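Local atomic coordinates of A-type flavoprotein (Giardia intestinalis, PDB entry 2Q9U), a protein that probably reduces dioxygen at a diiron centre with electrons relayed by bound flavin mononucleotide, scavenging oxygen in this human parasite. Residues A[140-145]-A[160-165]; A[50-55]-A[80-85]; A[44-49]-A[136-141]. One frame throughout, in Å; residues are numbered along the deposited sequence.

All three contacts lie in the beta-lactamase-like part of the chain, on its two facing sheets. Contact 2 is the buried one: parallel strands 52-54 and 80-82 are joined by backbone bonds and aliphatic packing, and strand 80-82 runs on to the iron ligand His85. Contacts 1 and 3 are only partly buried and share Lys140 and Arg141; in both, carboxylates bind backbone N-H groups and the Arg141 guanidinium, and in contact 1 also the Thr142 hydroxyl. Contact 1 lies within the second sheet, whereas contact 3 bridges the two sheets. Strand 39-46 of contact 3 adjoins strand 52-54 of contact 2, and Leu143 of contact 1 packs against Val82 and Thr52 of contact 2.

Contact 1: A[140-145]-A[160-165]; sequences KRTLKF and YCPEDK
Lys144 and Tyr160 form an antiparallel hydrogen-bonded pair in the beta hairpin of strands 142-147 and 157-161, part of the second sheet of the metallo-beta-lactamase-like fold; Lys144 N to Tyr160 O and Tyr160 N to Lys144 O are each 2.8 Å. Past Cys161 the chain leaves the sheet, residues 162-164 take helical backbone angles, and side chains take over the bonding. The Glu163 carboxylate accepts two hydrogen bonds from Thr142. Its OE1 accepts Thr142 N at 2.7 Å in an almost straight bond (171° at the hydrogen) that arrives from above the carboxylate plane, while OE2 uses its syn lone pair for Thr142 OG1. With OG1 set between its own backbone N and carbonyl carbon (chi1 64°), the threonine presents hydroxyl and N-H to the same carboxylate, which should fix the rotation of that group. Pro162 packs beside this pair of bonds: its CD lies 3.1 Å from Thr142 O, and its CG meets Lys144 CG at 3.9 Å, the two side chains crossing at about a right angle. On the buried side, Leu143 CD2 packs on Cys161 CB at 3.8 Å. The Tyr160 hydroxyl turns elsewhere, to the backbone O of Glu222. Arg141 reaches out with its chain extended from CG to NE, its aliphatic part running past Cys161 SG. NH1 is bonded to Asp47 O and, weakly, to Asp48, and NH2 to Pro15 O. NE forms the salt bridge to Asp164: the carboxylate stands nearly perpendicular to the guanidinium (89° between planes), with Arg141 NE 2.7 Å from Asp164 OD2.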
loop_
_atom_site.group_PDB
_atom_site.type_symbol
_atom_site.label_atom_id
_atom_site.label_comp_id
_atom_site.label_asym_id
_atom_site.label_seq_id
_atom_site.Cartn_x
_atom_site.Cartn_y
_atom_site.Cartn_z
ATOM N N LYS A 140 -11.576 -1.840 -50.168
ATOM C CA LYS A 140 -12.767 -0.994 -50.116
ATOM C C LYS A 140 -12.476 0.295 -49.355
ATOM O O LYS A 140 -13.048 1.348 -49.659
ATOM C CB LYS A 140 -13.943 -1.751 -49.471
ATOM C CG LYS A 140 -14.282 -3.018 -50.214
ATOM C CD LYS A 140 -15.789 -3.228 -50.342
ATOM C CE LYS A 140 -16.136 -3.721 -51.755
ATOM N NZ LYS A 140 -15.789 -2.689 -52.798
ATOM N N ARG A 141 -11.572 0.216 -48.381
ATOM C CA ARG A 141 -11.265 1.361 -47.527
ATOM C C ARG A 141 -9.953 2.032 -47.933
ATOM O O ARG A 141 -9.097 1.430 -48.583
ATOM C CB ARG A 141 -11.224 0.950 -46.036
ATOM C CG ARG A 141 -12.544 0.380 -45.502
ATOM C CD ARG A 141 -12.386 -0.129 -44.060
ATOM N NE ARG A 141 -13.530 -0.900 -43.556
ATOM C CZ ARG A 141 -13.749 -2.187 -43.837
ATOM N NH1 ARG A 141 -12.959 -2.837 -44.689
ATOM N NH2 ARG A 141 -14.792 -2.825 -43.298
ATOM N N THR A 142 -9.820 3.297 -47.576
ATOM C CA THR A 142 -8.532 3.973 -47.584
ATOM C C THR A 142 -8.243 4.508 -46.177
ATOM O O THR A 142 -9.162 4.651 -45.352
ATOM C CB THR A 142 -8.486 5.129 -48.579
ATOM O OG1 THR A 142 -9.415 6.157 -48.192
ATOM C CG2 THR A 142 -8.816 4.640 -50.004
ATOM N N LEU A 143 -6.973 4.771 -45.910
ATOM C CA LEU A 143 -6.537 5.329 -44.627
ATOM C C LEU A 143 -5.707 6.580 -44.830
ATOM O O LEU A 143 -4.829 6.623 -45.720
ATOM C CB LEU A 143 -5.709 4.300 -43.855
ATOM C CG LEU A 143 -6.381 2.979 -43.471
ATOM C CD1 LEU A 143 -5.374 2.099 -42.767
ATOM C CD2 LEU A 143 -7.607 3.235 -42.594
ATOM N N LYS A 144 -6.007 7.600 -44.012
ATOM C CA LYS A 144 -5.264 8.858 -43.937
ATOM C C LYS A 144 -4.594 8.956 -42.561
ATOM O O LYS A 144 -5.006 8.277 -41.604
ATOM C CB LYS A 144 -6.199 10.060 -44.124
ATOM C CG LYS A 144 -7.095 9.959 -45.362
ATOM C CD LYS A 144 -6.321 10.245 -46.644
ATOM C CE LYS A 144 -6.126 11.744 -46.859
ATOM N NZ LYS A 144 -4.767 12.088 -46.439
ATOM N N PHE A 145 -3.610 9.842 -42.458
ATOM C CA PHE A 145 -2.763 9.925 -41.282
ATOM C C PHE A 145 -2.690 11.360 -40.849
ATOM O O PHE A 145 -2.453 12.247 -41.653
ATOM C CB PHE A 145 -1.390 9.319 -41.615
ATOM C CG PHE A 145 -1.513 7.935 -42.179
ATOM C CD1 PHE A 145 -1.715 6.855 -41.327
ATOM C CD2 PHE A 145 -1.581 7.726 -43.570
ATOM C CE1 PHE A 145 -1.890 5.567 -41.838
ATOM C CE2 PHE A 145 -1.766 6.453 -44.089
ATOM C CZ PHE A 145 -1.921 5.370 -43.232
ATOM N N TYR A 160 -7.196 7.942 -39.888
ATOM C CA TYR A 160 -8.568 8.249 -40.207
ATOM C C TYR A 160 -9.035 7.428 -41.418
ATOM O O TYR A 160 -8.332 7.358 -42.426
ATOM C CB TYR A 160 -8.712 9.755 -40.461
ATOM C CG TYR A 160 -10.089 10.108 -40.977
ATOM C CD1 TYR A 160 -11.211 9.982 -40.156
ATOM C CD2 TYR A 160 -10.284 10.538 -42.303
ATOM C CE1 TYR A 160 -12.499 10.282 -40.624
ATOM C CE2 TYR A 160 -11.566 10.858 -42.770
ATOM C CZ TYR A 160 -12.656 10.731 -41.936
ATOM O OH TYR A 160 -13.927 11.034 -42.381
ATOM N N CYS A 161 -10.198 6.789 -41.309
ATOM C CA CYS A 161 -10.753 6.081 -42.455
ATOM C C CYS A 161 -11.955 6.850 -43.003
ATOM O O CYS A 161 -12.996 6.902 -42.357
ATOM C CB CYS A 161 -11.144 4.648 -42.071
ATOM S SG CYS A 161 -11.999 3.758 -43.449
ATOM N N PRO A 162 -11.807 7.462 -44.200
ATOM C CA PRO A 162 -12.870 8.290 -44.774
ATOM C C PRO A 162 -14.153 7.541 -45.137
ATOM O O PRO A 162 -15.222 8.145 -45.064
ATOM C CB PRO A 162 -12.222 8.875 -46.050
ATOM C CG PRO A 162 -10.750 8.667 -45.885
ATOM C CD PRO A 162 -10.600 7.435 -45.048
ATOM N N GLU A 163 -14.055 6.269 -45.553
ATOM C CA GLU A 163 -15.238 5.496 -45.982
ATOM C C GLU A 163 -16.155 5.131 -44.831
ATOM O O GLU A 163 -17.374 5.191 -44.978
ATOM C CB GLU A 163 -14.869 4.212 -46.755
ATOM C CG GLU A 163 -14.121 4.446 -48.081
ATOM C CD GLU A 163 -12.670 4.784 -47.859
ATOM O OE1 GLU A 163 -12.164 4.440 -46.759
ATOM O OE2 GLU A 163 -12.033 5.381 -48.767
ATOM N N ASP A 164 -15.562 4.739 -43.701
ATOM C CA ASP A 164 -16.310 4.332 -42.521
ATOM C C ASP A 164 -16.430 5.429 -41.446
ATOM O O ASP A 164 -17.154 5.252 -40.458
ATOM C CB ASP A 164 -15.696 3.057 -41.941
ATOM C CG ASP A 164 -15.891 1.839 -42.854
ATOM O OD1 ASP A 164 -16.579 1.976 -43.882
ATOM O OD2 ASP A 164 -15.356 0.760 -42.543
ATOM N N LYS A 165 -15.721 6.545 -41.651
ATOM C CA LYS A 165 -15.782 7.724 -40.783
ATOM C C LYS A 165 -15.216 7.367 -39.398
ATOM O O LYS A 165 -15.756 7.784 -38.353
ATOM C CB LYS A 165 -17.212 8.287 -40.670
ATOM C CG LYS A 165 -17.942 8.519 -42.051
ATOM C CD LYS A 165 -17.208 9.557 -42.950
ATOM C CE LYS A 165 -17.962 9.817 -44.265
ATOM N NZ LYS A 165 -17.923 8.594 -45.161
#

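Contact 2: A[50-55]-A[80-85]. With FEO (mu-oxo-diiron), chain G.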
loop_
_atom_site.group_PDB
_atom_site.type_symbol
_atom_site.label_atom_id
_atom_site.label_comp_id
_atom_site.label_asym_id
_atom_site.label_seq_id
_atom_site.Cartn_x
_atom_site.Cartn_y
_atom_site.Cartn_z
ATOM N N CYS A 50 -6.490 -5.744 -48.232
ATOM C CA CYS A 50 -5.176 -5.737 -47.584
ATOM C C CYS A 50 -5.423 -5.767 -46.076
ATOM O O CYS A 50 -5.676 -4.708 -45.487
ATOM C CB CYS A 50 -4.451 -4.441 -47.921
ATOM S SG CYS A 50 -4.116 -4.183 -49.679
ATOM N N PRO A 51 -5.412 -6.966 -45.462
ATOM C CA PRO A 51 -5.790 -7.065 -44.051
ATOM C C PRO A 51 -4.843 -6.223 -43.190
ATOM O O PRO A 51 -3.613 -6.306 -43.357
ATOM C CB PRO A 51 -5.645 -8.570 -43.754
ATOM C CG PRO A 51 -5.853 -9.244 -45.113
ATOM C CD PRO A 51 -5.076 -8.289 -46.027
ATOM N N THR A 52 -5.420 -5.403 -42.299
ATOM C CA THR A 52 -4.654 -4.345 -41.650
ATOM C C THR A 52 -4.857 -4.364 -40.140
ATOM O O THR A 52 -5.985 -4.519 -39.675
ATOM C CB THR A 52 -5.038 -2.982 -42.232
ATOM O OG1 THR A 52 -4.614 -2.929 -43.608
ATOM C CG2 THR A 52 -4.399 -1.823 -41.469
ATOM N N VAL A 53 -3.754 -4.219 -39.411
ATOM C CA VAL A 53 -3.763 -4.083 -37.944
ATOM C C VAL A 53 -3.370 -2.662 -37.583
ATOM O O VAL A 53 -2.405 -2.115 -38.123
ATOM C CB VAL A 53 -2.811 -5.080 -37.254
ATOM C CG1 VAL A 53 -2.801 -4.882 -35.707
ATOM C CG2 VAL A 53 -3.215 -6.513 -37.599
ATOM N N ILE A 54 -4.137 -2.080 -36.667
ATOM C CA ILE A 54 -3.835 -0.756 -36.116
ATOM C C ILE A 54 -3.296 -0.939 -34.703
ATOM O O ILE A 54 -3.978 -1.475 -33.829
ATOM C CB ILE A 54 -5.094 0.136 -36.052
ATOM C CG1 ILE A 54 -5.869 0.109 -37.393
ATOM C CG2 ILE A 54 -4.724 1.583 -35.563
ATOM C CD1 ILE A 54 -5.125 0.795 -38.551
ATOM N N ASP A 55 -2.062 -0.499 -34.512
ATOM C CA ASP A 55 -1.354 -0.533 -33.233
ATOM C C ASP A 55 -0.997 -1.919 -32.677
ATOM O O ASP A 55 -1.497 -2.934 -33.135
ATOM C CB ASP A 55 -2.048 0.387 -32.190
ATOM C CG ASP A 55 -1.965 1.872 -32.595
ATOM O OD1 ASP A 55 -0.903 2.276 -33.166
ATOM O OD2 ASP A 55 -2.954 2.612 -32.370
ATOM N N TYR A 80 -0.630 -4.868 -43.729
ATOM C CA TYR A 80 -0.189 -3.628 -43.074
ATOM C C TYR A 80 -0.392 -3.683 -41.559
ATOM O O TYR A 80 -1.435 -4.161 -41.052
ATOM C CB TYR A 80 -0.933 -2.395 -43.620
ATOM C CG TYR A 80 -0.717 -2.153 -45.100
ATOM C CD1 TYR A 80 0.540 -1.771 -45.590
ATOM C CD2 TYR A 80 -1.760 -2.309 -46.008
ATOM C CE1 TYR A 80 0.742 -1.561 -46.966
ATOM C CE2 TYR A 80 -1.569 -2.090 -47.380
ATOM C CZ TYR A 80 -0.310 -1.725 -47.847
ATOM O OH TYR A 80 -0.135 -1.518 -49.209
ATOM N N VAL A 81 0.607 -3.188 -40.850
ATOM C CA VAL A 81 0.472 -2.869 -39.412
ATOM C C VAL A 81 0.756 -1.382 -39.284
ATOM O O VAL A 81 1.879 -0.917 -39.531
ATOM C CB VAL A 81 1.428 -3.677 -38.533
ATOM C CG1 VAL A 81 1.191 -3.343 -37.045
ATOM C CG2 VAL A 81 1.252 -5.172 -38.784
ATOM N N VAL A 82 -0.287 -0.645 -38.931
ATOM C CA VAL A 82 -0.217 0.786 -38.779
ATOM C C VAL A 82 0.111 1.121 -37.326
ATOM O O VAL A 82 -0.613 0.719 -36.407
ATOM C CB VAL A 82 -1.555 1.455 -39.152
ATOM C CG1 VAL A 82 -1.539 2.940 -38.816
ATOM C CG2 VAL A 82 -1.936 1.200 -40.642
ATOM N N MET A 83 1.161 1.917 -37.143
ATOM C CA MET A 83 1.631 2.337 -35.818
ATOM C C MET A 83 1.470 3.839 -35.631
ATOM O O MET A 83 2.052 4.620 -36.359
ATOM C CB MET A 83 3.108 1.910 -35.619
ATOM C CG MET A 83 3.326 0.382 -35.584
ATOM S SD MET A 83 2.398 -0.510 -34.313
ATOM C CE MET A 83 3.188 0.074 -32.812
ATOM N N ASN A 84 0.640 4.236 -34.656
ATOM C CA ASN A 84 0.294 5.634 -34.455
ATOM C C ASN A 84 1.265 6.314 -33.515
ATOM O O ASN A 84 1.272 7.542 -33.427
ATOM C CB ASN A 84 -1.111 5.724 -33.829
ATOM C CG ASN A 84 -2.211 5.405 -34.816
ATOM O OD1 ASN A 84 -3.041 4.501 -34.588
ATOM N ND2 ASN A 84 -2.233 6.134 -35.910
ATOM N N HIS A 85 2.033 5.517 -32.763
ATOM C CA HIS A 85 2.733 6.015 -31.546
ATOM C C HIS A 85 3.749 4.933 -31.132
ATOM O O HIS A 85 3.458 3.748 -31.244
ATOM C CB HIS A 85 1.650 6.257 -30.484
ATOM C CG HIS A 85 2.115 6.835 -29.177
ATOM N ND1 HIS A 85 3.085 7.804 -29.059
ATOM C CD2 HIS A 85 1.626 6.644 -27.927
ATOM C CE1 HIS A 85 3.231 8.132 -27.783
ATOM N NE2 HIS A 85 2.346 7.452 -27.075
HETATM FE FE1 FEO G . -0.824 4.956 -24.261
HETATM FE FE2 FEO G . 1.455 7.460 -24.953
HETATM O O FEO G . 0.856 5.501 -24.804
HETATM O O HOH W 1 0.812 3.086 -31.234
#
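The first beta-alpha-beta unit of the metallo-beta-lactamase-like domain brings strand 52-54 alongside strand 80-82, with helix 62-72 in the crossover, and delivers the second strand's continuation to the diiron site. The strands run parallel, 4.6 Å apart at closest approach and 15° from aligned. Val53 supplies both its N-H, to Tyr80 O, and its O, to Val82 N; Asp55 N then meets Val82 O at 2.7 Å, continuing the pattern beyond the end of the first strand. On the face carrying Thr52, Ile54, Tyr80 and Val82, Ile54 and Val82 lie side by side and point the same way, with Ile54 CD1 3.7 Å from Val82 CB. Near the start of the pair the Tyr80 ring has Thr52 OG1 at its edge, in plane, and Cys50 CB 3.8 Å from CE2 of Tyr80. That threonine hydroxyl donates to Cys50 O within its own segment. Asp55 does the work at the other end. With CG anti to its carbonyl carbon (chi1 -66°), its carboxylate swings to the second segment, and OD1 accepts Asn84 N at 2.9 Å nearly along its own C-O bond. The same OD1 takes a water, which also donates to His85 O, while OD2 is bound by Asn170. The buried carboxylate thus binds Asn84 N directly and His85 O through water, which probably helps to hold the backbone leading to the metal ligand. Asp155 OD1 accepts from ND1 of His85, and NE2 binds one iron of the mu-oxo-diiron centre, FE2, at 2.3 Å.

Contact 3: A[44-49]-A[136-141]; sequences YFIDDE and LKIGKR
Ile138 meets the 44-49 segment first, putting CD1 3.8 Å from CG2 of Ile46; the two side chains cross at about a right angle. A chi1 of 66° tucks CG1 over the backbone, which brings CD1 against Ile46 and CG1 beside Asp48 OD2. Residues 138-141 make the tight turn of a beta hairpin, closed by Ile138 N to Arg141 O at 2.9 Å. Gly139 comes next, at a positive phi of 136°, and its bare CA lies 3.4 Å from Asp48 OD1, with the Glu49 side chain beside it. Lys140 then gives its N-H to Asp48 OD1 at 2.9 Å from the syn side. Glu49 N, on the anti side, donates to the same oxygen, both donors lying on one face of the carboxylate. Arg141 N binds the other oxygen, Asp48 OD2, likewise at 2.9 Å. One aspartate thus accepts from two successive backbone N-H groups of the turn as well as from Glu49 N. The guanidinium of Arg141, set almost perpendicular to that carboxylate (87° between planes), adds a weak hydrogen bond and salt bridge from NH1 to OD2 at 3.0 Å; NH1 also donates to Asp47 O from above the carbonyl plane, and a water links that O to NH2. Ile46 CG2 lies over one guanidinium face, while NE serves Asp164. The turn between strands 136-137 and 142-147 of the second sheet is thus bonded to residues 47-48, just past the end of strand 39-46 in the first, with Ile138 packed inward against strands 52-54 and 80-82.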
loop_
_atom_site.group_PDB
_atom_site.type_symbol
_atom_site.label_atom_id
_atom_site.label_comp_id
_atom_site.label_asym_id
_atom_site.label_seq_id
_atom_site.Cartn_x
_atom_site.Cartn_y
_atom_site.Cartn_z
ATOM N N TYR A 44 -6.647 -2.836 -33.379
ATOM C CA TYR A 44 -7.825 -3.117 -34.212
ATOM C C TYR A 44 -7.423 -3.869 -35.473
ATOM O O TYR A 44 -6.377 -3.598 -36.021
ATOM C CB TYR A 44 -8.556 -1.822 -34.586
ATOM C CG TYR A 44 -9.038 -1.107 -33.345
ATOM C CD1 TYR A 44 -10.222 -1.502 -32.713
ATOM C CD2 TYR A 44 -8.259 -0.112 -32.750
ATOM C CE1 TYR A 44 -10.650 -0.860 -31.526
ATOM C CE2 TYR A 44 -8.666 0.517 -31.568
ATOM C CZ TYR A 44 -9.860 0.132 -30.967
ATOM O OH TYR A 44 -10.274 0.776 -29.801
ATOM N N PHE A 45 -8.272 -4.810 -35.894
ATOM C CA PHE A 45 -8.066 -5.501 -37.148
ATOM C C PHE A 45 -9.134 -5.094 -38.155
ATOM O O PHE A 45 -10.327 -5.186 -37.854
ATOM C CB PHE A 45 -8.067 -7.016 -36.941
ATOM C CG PHE A 45 -8.127 -7.778 -38.240
ATOM C CD1 PHE A 45 -6.980 -7.936 -39.027
ATOM C CD2 PHE A 45 -9.353 -8.257 -38.719
ATOM C CE1 PHE A 45 -7.052 -8.594 -40.275
ATOM C CE2 PHE A 45 -9.427 -8.919 -39.948
ATOM C CZ PHE A 45 -8.284 -9.106 -40.714
ATOM N N ILE A 46 -8.697 -4.656 -39.339
ATOM C CA ILE A 46 -9.594 -4.262 -40.423
ATOM C C ILE A 46 -9.618 -5.365 -41.483
ATOM O O ILE A 46 -8.593 -5.666 -42.119
ATOM C CB ILE A 46 -9.197 -2.922 -41.065
ATOM C CG1 ILE A 46 -9.074 -1.841 -39.985
ATOM C CG2 ILE A 46 -10.264 -2.510 -42.146
ATOM C CD1 ILE A 46 -8.341 -0.588 -40.451
ATOM N N ASP A 47 -10.795 -5.953 -41.671
ATOM C CA ASP A 47 -10.979 -7.031 -42.638
ATOM C C ASP A 47 -11.172 -6.384 -44.006
ATOM O O ASP A 47 -12.291 -6.009 -44.361
ATOM C CB ASP A 47 -12.225 -7.850 -42.252
ATOM C CG ASP A 47 -12.537 -8.964 -43.240
ATOM O OD1 ASP A 47 -11.729 -9.202 -44.169
ATOM O OD2 ASP A 47 -13.606 -9.599 -43.081
ATOM N N ASP A 48 -10.097 -6.250 -44.777
ATOM C CA ASP A 48 -10.214 -5.685 -46.117
ATOM C C ASP A 48 -9.313 -6.479 -47.080
ATOM O O ASP A 48 -8.713 -7.493 -46.692
ATOM C CB ASP A 48 -9.880 -4.182 -46.120
ATOM C CG ASP A 48 -10.704 -3.393 -47.141
ATOM O OD1 ASP A 48 -11.083 -3.955 -48.210
ATOM O OD2 ASP A 48 -10.978 -2.204 -46.876
ATOM N N GLU A 49 -9.227 -6.022 -48.329
ATOM C CA GLU A 49 -8.423 -6.717 -49.339
ATOM C C GLU A 49 -6.955 -6.793 -48.914
ATOM O O GLU A 49 -6.266 -7.789 -49.177
ATOM C CB GLU A 49 -8.579 -6.025 -50.706
ATOM C CG GLU A 49 -10.006 -6.178 -51.271
ATOM C CD GLU A 49 -10.274 -5.267 -52.470
ATOM O OE1 GLU A 49 -9.301 -4.871 -53.159
ATOM O OE2 GLU A 49 -11.461 -4.942 -52.715
ATOM N N LEU A 136 -3.408 5.682 -48.029
ATOM C CA LEU A 136 -3.133 4.264 -48.145
ATOM C C LEU A 136 -4.375 3.480 -48.522
ATOM O O LEU A 136 -5.341 3.419 -47.755
ATOM C CB LEU A 136 -2.555 3.708 -46.844
ATOM C CG LEU A 136 -2.271 2.195 -46.882
ATOM C CD1 LEU A 136 -1.263 1.840 -47.975
ATOM C CD2 LEU A 136 -1.778 1.687 -45.522
ATOM N N LYS A 137 -4.344 2.850 -49.697
ATOM C CA LYS A 137 -5.467 2.037 -50.123
ATOM C C LYS A 137 -5.383 0.625 -49.533
ATOM O O LYS A 137 -4.367 -0.062 -49.680
ATOM C CB LYS A 137 -5.559 2.006 -51.670
ATOM C CG LYS A 137 -6.851 1.350 -52.139
ATOM C CD LYS A 137 -7.146 1.691 -53.599
ATOM C CE LYS A 137 -8.644 1.991 -53.781
ATOM N NZ LYS A 137 -9.006 3.412 -53.413
ATOM N N ILE A 138 -6.447 0.179 -48.860
ATOM C CA ILE A 138 -6.420 -1.157 -48.249
ATOM C C ILE A 138 -7.503 -2.062 -48.809
ATOM O O ILE A 138 -7.673 -3.182 -48.347
ATOM C CB ILE A 138 -6.420 -1.141 -46.676
ATOM C CG1 ILE A 138 -7.742 -0.577 -46.143
ATOM C CG2 ILE A 138 -5.179 -0.402 -46.135
ATOM C CD1 ILE A 138 -7.991 -0.773 -44.604
ATOM N N GLY A 139 -8.205 -1.565 -49.832
ATOM C CA GLY A 139 -9.243 -2.324 -50.549
ATOM C C GLY A 139 -10.456 -1.460 -50.784
ATOM O O GLY A 139 -10.386 -0.464 -51.502
ATOM N N LYS A 140 -11.576 -1.840 -50.168
ATOM C CA LYS A 140 -12.767 -0.994 -50.116
ATOM C C LYS A 140 -12.476 0.295 -49.355
ATOM O O LYS A 140 -13.048 1.348 -49.659
ATOM C CB LYS A 140 -13.943 -1.751 -49.471
ATOM C CG LYS A 140 -14.282 -3.018 -50.214
ATOM C CD LYS A 140 -15.789 -3.228 -50.342
ATOM C CE LYS A 140 -16.136 -3.721 -51.755
ATOM N NZ LYS A 140 -15.789 -2.689 -52.798
ATOM N N ARG A 141 -11.572 0.216 -48.381
ATOM C CA ARG A 141 -11.265 1.361 -47.527
ATOM C C ARG A 141 -9.953 2.032 -47.933
ATOM O O ARG A 141 -9.097 1.430 -48.583
ATOM C CB ARG A 141 -11.224 0.950 -46.036
ATOM C CG ARG A 141 -12.544 0.380 -45.502
ATOM C CD ARG A 141 -12.386 -0.129 -44.060
ATOM N NE ARG A 141 -13.530 -0.900 -43.556
ATOM C CZ ARG A 141 -13.749 -2.187 -43.837
ATOM N NH1 ARG A 141 -12.959 -2.837 -44.689
ATOM N NH2 ARG A 141 -14.792 -2.825 -43.298
HETATM O O HOH W 2 -14.984 -5.366 -44.369
#